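Local coordinates for protein phosphoribosylaminoimidazole carboxylase, ATPase subunit (Thermus thermophilus, PDB 3AW8) that probably catalyses the ATP-dependent carboxylation of 5-aminoimidazole ribonucleotide with bicarbonate to N5-carboxyaminoimidazole ribonucleotide in purine biosynthesis, at residues Q278-N281 against H282-V286; G327-R331 against P332-V336. All coordinates share one frame; numbering follows the deposited sequence.

Contact 1. Residues Q278-N281 against H282-V286; sequences QFEN and HLRAV
E280 and R284, one helical turn apart, are joined by a salt bridge in which E280 OE1 lies 2.6 Å from R284 NH1. The oxygen sits at the edge of the guanidinium, near its plane, and the carboxylate and guanidinium planes are only 21° apart. The bond itself is bent and weak as a hydrogen bond, with an N-H...O angle of 126°. E280 reaches this position as an extended chain, CG anti to the backbone N, while R284 folds at chi3 (82°) to bring its head back to the carboxylate. Below the charged ends the aliphatic parts meet, E280 CG standing 3.6 Å from R284 CD. R284 NE donates to the carbonyl O of P290, and the same side chain packs on L316 of the second subunit.

Four backbone bonds run from residue i+4 to residue i. H282 N donates to Q278 O at 2.8 Å, and A285 N to N281 O at 2.7 Å; L283 N to F279 O and R284 N to E280 O lie between them. This is regular alpha-helix, nearly all of the short helix 278-287, with the salt bridge an i to i+4 pair along one side.

On other sides H282 and F279 join the helix to the N-terminal part and to strand 241-250. H282 CB packs 3.4 Å from Q278 O, and its imidazole bonds T64 through NE2 and the backbone N of V242 through ND1, with V286 CG1 over one face, offset toward the rim. Q278 lays its CG 3.9 Å above the centre of the F279 ring and sends NE2 to the carbonyl of H264. F279 presses on M13, L14 and A17 of helix 9-18.

Contact 2. Residues G327-R331 against P332-V336; sequences GKAVR and PGRKV
K328 and R334 approach each other obliquely, and hydrogen bonds to main-chain oxygens fix both. K328 NZ donates to K335 O at 3.0 Å, in the carbonyl plane; its chain bends at chi3 (69°) to turn the ammonium there, and the same nitrogen also bonds Q9. R334 NH2 takes a lone pair of A329 O at 3.0 Å, in the plane of that carbonyl, although the oxygen lies 25° out of the guanidinium plane. The backbone bond from R334 N to R331 O, 3.1 Å long, closes the turn.

Water extends this network. One molecule, in plane at the edge of the R334 guanidinium, accepts from both K328 NZ and R334 NE. These two like-charged nitrogens, K328 NZ and R334 NE, are 4.1 Å apart and do not bond each other. A second water accepts from A329 N and R334 NH2, and a third links K328 N to V336 O.

The aliphatic part of K328 packs on the R334 guanidinium. K328 CB lies 4.0 Å above its centre, covering one face, while K328 CE comes to 3.5 Å from R334 NE. R334 spans the loop as an extended chain, CG anti to the backbone N (chi1 -171°). In the apolar pair V330 CG2 and V336 CG1 stand 4.2 Å apart, their side chains crossing at about a right angle, and both valines also rest on W325.

R331 to R334 form a type II beta turn, with P332 second and G333, at positive phi, third. The loop leads from strand 321-325 into its antiparallel neighbour 335-343: the connection of a beta hairpin at the surface of the C-terminal PurK domain, with a type II turn just before its second strand.

Overall arrangement
Contact 1 comes first along the chain, on helix 278-287; contact 2 follows in the loop between strands 321-325 and 335-343. Their centres are 26 Å apart and their nearest atoms about 11 Å, so they do not touch. They share no helix or strand. Strand 299-306 follows the helix and pairs with 335-343 in the large antiparallel sheet. Both contacts meet helix 9-18 of the N-terminal Rossmann-like part, contact 1 through F279 and H282 on its side, contact 2 through K328 to Q9 at its start, so two separate parts of the chain rest on one N-terminal helix. The side chain of K335 lies about 9 Å from the bound AMP.

Contact 1. Residues Q278-N281 against H282-V286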
ATOM      1  N   GLN A 278       5.821   4.888   7.644  1.00 35.22           N
ATOM      2  CA  GLN A 278       6.469   4.580   8.888  1.00 33.96           C
ATOM      3  C   GLN A 278       6.505   3.045   9.017  1.00 36.08           C
ATOM      4  O   GLN A 278       7.460   2.477   9.550  1.00 36.77           O
ATOM      5  CB  GLN A 278       5.688   5.210  10.038  1.00 32.73           C
ATOM      6  CG  GLN A 278       4.326   4.584  10.288  1.00 32.33           C
ATOM      7  CD  GLN A 278       3.669   5.143  11.529  1.00 35.76           C
ATOM      8  OE1 GLN A 278       4.358   5.537  12.477  1.00 39.19           O
ATOM      9  NE2 GLN A 278       2.342   5.172  11.548  1.00 33.71           N
ATOM     10  N   PHE A 279       5.473   2.372   8.513  1.00 35.02           N
ATOM     11  CA  PHE A 279       5.429   0.918   8.603  1.00 35.31           C
ATOM     12  C   PHE A 279       6.540   0.283   7.778  1.00 35.92           C
ATOM     13  O   PHE A 279       7.213  -0.629   8.243  1.00 35.98           O
ATOM     14  CB  PHE A 279       4.055   0.389   8.157  1.00 33.48           C
ATOM     15  CG  PHE A 279       2.916   0.963   8.939  1.00 30.95           C
ATOM     16  CD1 PHE A 279       2.754   0.653  10.277  1.00 31.29           C
ATOM     17  CD2 PHE A 279       2.038   1.870   8.352  1.00 33.33           C
ATOM     18  CE1 PHE A 279       1.737   1.241  11.027  1.00 33.15           C
ATOM     19  CE2 PHE A 279       1.017   2.468   9.092  1.00 29.83           C
ATOM     20  CZ  PHE A 279       0.867   2.154  10.428  1.00 32.55           C
ATOM     21  N   GLU A 280       6.738   0.750   6.551  1.00 36.37           N
ATOM     22  CA  GLU A 280       7.799   0.175   5.748  1.00 37.49           C
ATOM     23  C   GLU A 280       9.164   0.477   6.380  1.00 38.56           C
ATOM     24  O   GLU A 280      10.035  -0.393   6.442  1.00 38.80           O
ATOM     25  CB  GLU A 280       7.762   0.704   4.312  1.00 38.26           C
ATOM     26  CG  GLU A 280       8.893   0.110   3.464  1.00 43.32           C
ATOM     27  CD  GLU A 280       8.911   0.576   2.019  1.00 46.07           C
ATOM     28  OE1 GLU A 280       9.992   0.484   1.399  1.00 46.71           O
ATOM     29  OE2 GLU A 280       7.862   1.016   1.497  1.00 47.89           O
ATOM     30  N   ASN A 281       9.350   1.704   6.858  1.00 38.90           N
ATOM     31  CA  ASN A 281      10.620   2.077   7.473  1.00 39.89           C
ATOM     32  C   ASN A 281      10.929   1.281   8.735  1.00 39.50           C
ATOM     33  O   ASN A 281      12.086   0.910   8.977  1.00 38.15           O
ATOM     34  CB  ASN A 281      10.647   3.577   7.777  1.00 39.99           C
ATOM     35  CG  ASN A 281      11.576   4.337   6.847  1.00 41.16           C
ATOM     36  OD1 ASN A 281      11.492   5.559   6.727  1.00 44.40           O
ATOM     37  ND2 ASN A 281      12.474   3.614   6.190  1.00 39.47           N
ATOM     38  N   HIS A 282       9.902   1.019   9.538  1.00 37.44           N
ATOM     39  CA  HIS A 282      10.101   0.254  10.753  1.00 36.95           C
ATOM     40  C   HIS A 282      10.643  -1.099  10.341  1.00 37.74           C
ATOM     41  O   HIS A 282      11.590  -1.611  10.935  1.00 37.11           O
ATOM     42  CB  HIS A 282       8.789   0.060  11.504  1.00 35.78           C
ATOM     43  CG  HIS A 282       8.932  -0.733  12.768  1.00 36.16           C
ATOM     44  ND1 HIS A 282       9.399  -0.183  13.942  1.00 34.62           N
ATOM     45  CD2 HIS A 282       8.692  -2.039  13.034  1.00 34.70           C
ATOM     46  CE1 HIS A 282       9.438  -1.115  14.877  1.00 34.27           C
ATOM     47  NE2 HIS A 282       9.015  -2.250  14.353  1.00 35.51           N
ATOM     48  N   LEU A 283      10.029  -1.664   9.308  1.00 37.67           N
ATOM     49  CA  LEU A 283      10.419  -2.963   8.786  1.00 38.97           C
ATOM     50  C   LEU A 283      11.845  -2.917   8.243  1.00 39.71           C
ATOM     51  O   LEU A 283      12.650  -3.811   8.517  1.00 40.24           O
ATOM     52  CB  LEU A 283       9.439  -3.393   7.682  1.00 38.39           C
ATOM     53  CG  LEU A 283       8.419  -4.517   7.931  1.00 37.83           C
ATOM     54  CD1 LEU A 283       8.048  -4.624   9.393  1.00 34.17           C
ATOM     55  CD2 LEU A 283       7.184  -4.247   7.072  1.00 36.65           C
ATOM     56  N   ARG A 284      12.158  -1.878   7.478  1.00 38.96           N
ATOM     57  CA  ARG A 284      13.494  -1.749   6.914  1.00 40.85           C
ATOM     58  C   ARG A 284      14.522  -1.638   8.036  1.00 40.97           C
ATOM     59  O   ARG A 284      15.582  -2.272   7.988  1.00 38.34           O
ATOM     60  CB  ARG A 284      13.555  -0.538   5.967  1.00 42.05           C
ATOM     61  CG  ARG A 284      12.792  -0.799   4.671  1.00 44.36           C
ATOM     62  CD  ARG A 284      12.407   0.457   3.894  1.00 46.12           C
ATOM     63  NE  ARG A 284      13.499   0.973   3.075  1.00 49.06           N
ATOM     64  CZ  ARG A 284      13.336   1.706   1.976  1.00 48.92           C
ATOM     65  NH1 ARG A 284      12.123   2.019   1.539  1.00 47.73           N
ATOM     66  NH2 ARG A 284      14.397   2.139   1.317  1.00 51.70           N
ATOM     67  N   ALA A 285      14.185  -0.860   9.060  1.00 40.53           N
ATOM     68  CA  ALA A 285      15.066  -0.681  10.203  1.00 40.99           C
ATOM     69  C   ALA A 285      15.393  -2.002  10.890  1.00 43.37           C
ATOM     70  O   ALA A 285      16.548  -2.419  10.913  1.00 45.37           O
ATOM     71  CB  ALA A 285      14.443   0.268  11.201  1.00 40.35           C
ATOM     72  N   VAL A 286      14.383  -2.669  11.440  1.00 43.87           N
ATOM     73  CA  VAL A 286      14.617  -3.919  12.157  1.00 43.66           C
ATOM     74  C   VAL A 286      15.215  -5.012  11.287  1.00 45.24           C
ATOM     75  O   VAL A 286      15.708  -6.023  11.796  1.00 46.01           O
ATOM     76  CB  VAL A 286      13.313  -4.469  12.799  1.00 43.68           C
ATOM     77  CG1 VAL A 286      12.647  -3.384  13.635  1.00 41.37           C
ATOM     78  CG2 VAL A 286      12.371  -5.000  11.722  1.00 42.84           C
TER

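Contact 2. Residues G327-R331 against P332-V336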
ATOM      1  N   GLY A 327     -11.070  -3.324   9.752  1.00 36.05           N
ATOM      2  CA  GLY A 327     -11.702  -4.631   9.804  1.00 35.69           C
ATOM      3  C   GLY A 327     -12.155  -5.024  11.199  1.00 36.94           C
ATOM      4  O   GLY A 327     -12.582  -6.149  11.423  1.00 36.61           O
ATOM      5  N   LYS A 328     -12.061  -4.095  12.143  1.00 39.03           N
ATOM      6  CA  LYS A 328     -12.474  -4.344  13.521  1.00 40.45           C
ATOM      7  C   LYS A 328     -13.965  -4.052  13.648  1.00 43.24           C
ATOM      8  O   LYS A 328     -14.512  -3.266  12.877  1.00 46.36           O
ATOM      9  CB  LYS A 328     -11.676  -3.443  14.473  1.00 37.13           C
ATOM     10  CG  LYS A 328     -10.156  -3.626  14.341  1.00 38.46           C
ATOM     11  CD  LYS A 328      -9.331  -2.498  14.977  1.00 35.93           C
ATOM     12  CE  LYS A 328      -9.424  -2.475  16.496  1.00 34.58           C
ATOM     13  NZ  LYS A 328      -8.643  -1.351  17.094  1.00 34.68           N
ATOM     14  N   ALA A 329     -14.627  -4.698  14.604  1.00 45.26           N
ATOM     15  CA  ALA A 329     -16.054  -4.479  14.826  1.00 43.89           C
ATOM     16  C   ALA A 329     -16.214  -3.129  15.494  1.00 44.66           C
ATOM     17  O   ALA A 329     -15.491  -2.812  16.437  1.00 44.83           O
ATOM     18  CB  ALA A 329     -16.621  -5.560  15.715  1.00 42.32           C
ATOM     19  N   VAL A 330     -17.159  -2.334  15.005  1.00 45.43           N
ATOM     20  CA  VAL A 330     -17.390  -1.008  15.564  1.00 44.93           C
ATOM     21  C   VAL A 330     -17.953  -1.073  16.980  1.00 44.75           C
ATOM     22  O   VAL A 330     -18.837  -1.875  17.274  1.00 43.63           O
ATOM     23  CB  VAL A 330     -18.365  -0.195  14.686  1.00 45.74           C
ATOM     24  CG1 VAL A 330     -18.602   1.173  15.305  1.00 44.57           C
ATOM     25  CG2 VAL A 330     -17.803  -0.051  13.277  1.00 45.40           C
ATOM     26  N   ARG A 331     -17.416  -0.225  17.850  1.00 45.25           N
ATOM     27  CA  ARG A 331     -17.843  -0.130  19.237  1.00 46.61           C
ATOM     28  C   ARG A 331     -17.417   1.239  19.739  1.00 46.50           C
ATOM     29  O   ARG A 331     -16.469   1.825  19.226  1.00 45.61           O
ATOM     30  CB  ARG A 331     -17.197  -1.230  20.093  1.00 51.07           C
ATOM     31  CG  ARG A 331     -17.557  -2.637  19.638  1.00 57.11           C
ATOM     32  CD  ARG A 331     -17.201  -3.708  20.654  1.00 62.27           C
ATOM     33  NE  ARG A 331     -17.490  -5.056  20.155  1.00 67.51           N
ATOM     34  CZ  ARG A 331     -18.671  -5.448  19.674  1.00 69.22           C
ATOM     35  NH1 ARG A 331     -19.688  -4.597  19.622  1.00 70.86           N
ATOM     36  NH2 ARG A 331     -18.840  -6.692  19.237  1.00 68.27           N
ATOM     37  N   PRO A 332     -18.116   1.766  20.754  1.00 48.38           N
ATOM     38  CA  PRO A 332     -17.836   3.079  21.350  1.00 47.51           C
ATOM     39  C   PRO A 332     -16.367   3.348  21.653  1.00 47.31           C
ATOM     40  O   PRO A 332     -15.691   2.527  22.273  1.00 47.11           O
ATOM     41  CB  PRO A 332     -18.682   3.063  22.616  1.00 46.88           C
ATOM     42  CG  PRO A 332     -19.853   2.230  22.216  1.00 47.49           C
ATOM     43  CD  PRO A 332     -19.212   1.091  21.476  1.00 48.05           C
ATOM     44  N   GLY A 333     -15.890   4.510  21.212  1.00 47.89           N
ATOM     45  CA  GLY A 333     -14.512   4.915  21.447  1.00 46.87           C
ATOM     46  C   GLY A 333     -13.416   4.054  20.835  1.00 47.82           C
ATOM     47  O   GLY A 333     -12.228   4.295  21.077  1.00 48.35           O
ATOM     48  N   ARG A 334     -13.798   3.070  20.028  1.00 45.00           N
ATOM     49  CA  ARG A 334     -12.827   2.178  19.415  1.00 43.55           C
ATOM     50  C   ARG A 334     -12.265   2.711  18.101  1.00 41.78           C
ATOM     51  O   ARG A 334     -12.996   3.255  17.285  1.00 41.84           O
ATOM     52  CB  ARG A 334     -13.473   0.808  19.180  1.00 44.26           C
ATOM     53  CG  ARG A 334     -12.497  -0.262  18.753  1.00 45.63           C
ATOM     54  CD  ARG A 334     -13.139  -1.634  18.680  1.00 47.79           C
ATOM     55  NE  ARG A 334     -12.119  -2.680  18.745  1.00 51.08           N
ATOM     56  CZ  ARG A 334     -12.318  -3.958  18.435  1.00 52.82           C
ATOM     57  NH1 ARG A 334     -11.317  -4.825  18.531  1.00 52.32           N
ATOM     58  NH2 ARG A 334     -13.507  -4.371  18.012  1.00 53.33           N
ATOM     59  N   LYS A 335     -10.960   2.566  17.899  1.00 40.22           N
ATOM     60  CA  LYS A 335     -10.348   3.008  16.650  1.00 39.34           C
ATOM     61  C   LYS A 335     -10.685   1.940  15.618  1.00 39.39           C
ATOM     62  O   LYS A 335     -10.234   0.796  15.728  1.00 39.90           O
ATOM     63  CB  LYS A 335      -8.832   3.140  16.802  1.00 36.87           C
ATOM     64  CG  LYS A 335      -8.441   4.193  17.810  1.00 36.81           C
ATOM     65  CD  LYS A 335      -6.968   4.502  17.771  1.00 36.72           C
ATOM     66  CE  LYS A 335      -6.649   5.612  18.750  1.00 38.29           C
ATOM     67  NZ  LYS A 335      -5.186   5.827  18.894  1.00 41.47           N
ATOM     68  N   VAL A 336     -11.491   2.312  14.626  1.00 37.74           N
ATOM     69  CA  VAL A 336     -11.911   1.366  13.604  1.00 35.04           C
ATOM     70  C   VAL A 336     -11.392   1.675  12.218  1.00 33.52           C
ATOM     71  O   VAL A 336     -11.667   0.943  11.274  1.00 33.99           O
ATOM     72  CB  VAL A 336     -13.449   1.248  13.559  1.00 34.42           C
ATOM     73  CG1 VAL A 336     -13.935   0.495  14.774  1.00 32.26           C
ATOM     74  CG2 VAL A 336     -14.078   2.621  13.529  1.00 33.86           C
TER
HETATM   75  O   HOH W   1     -12.640  -1.341  11.577  1.00 26.26           O
HETATM   76  O   HOH W   2      -9.423  -1.913  19.667  1.00 40.62           O
HETATM   77  O   HOH W   3     -13.406  -6.674  16.241  1.00 34.38           O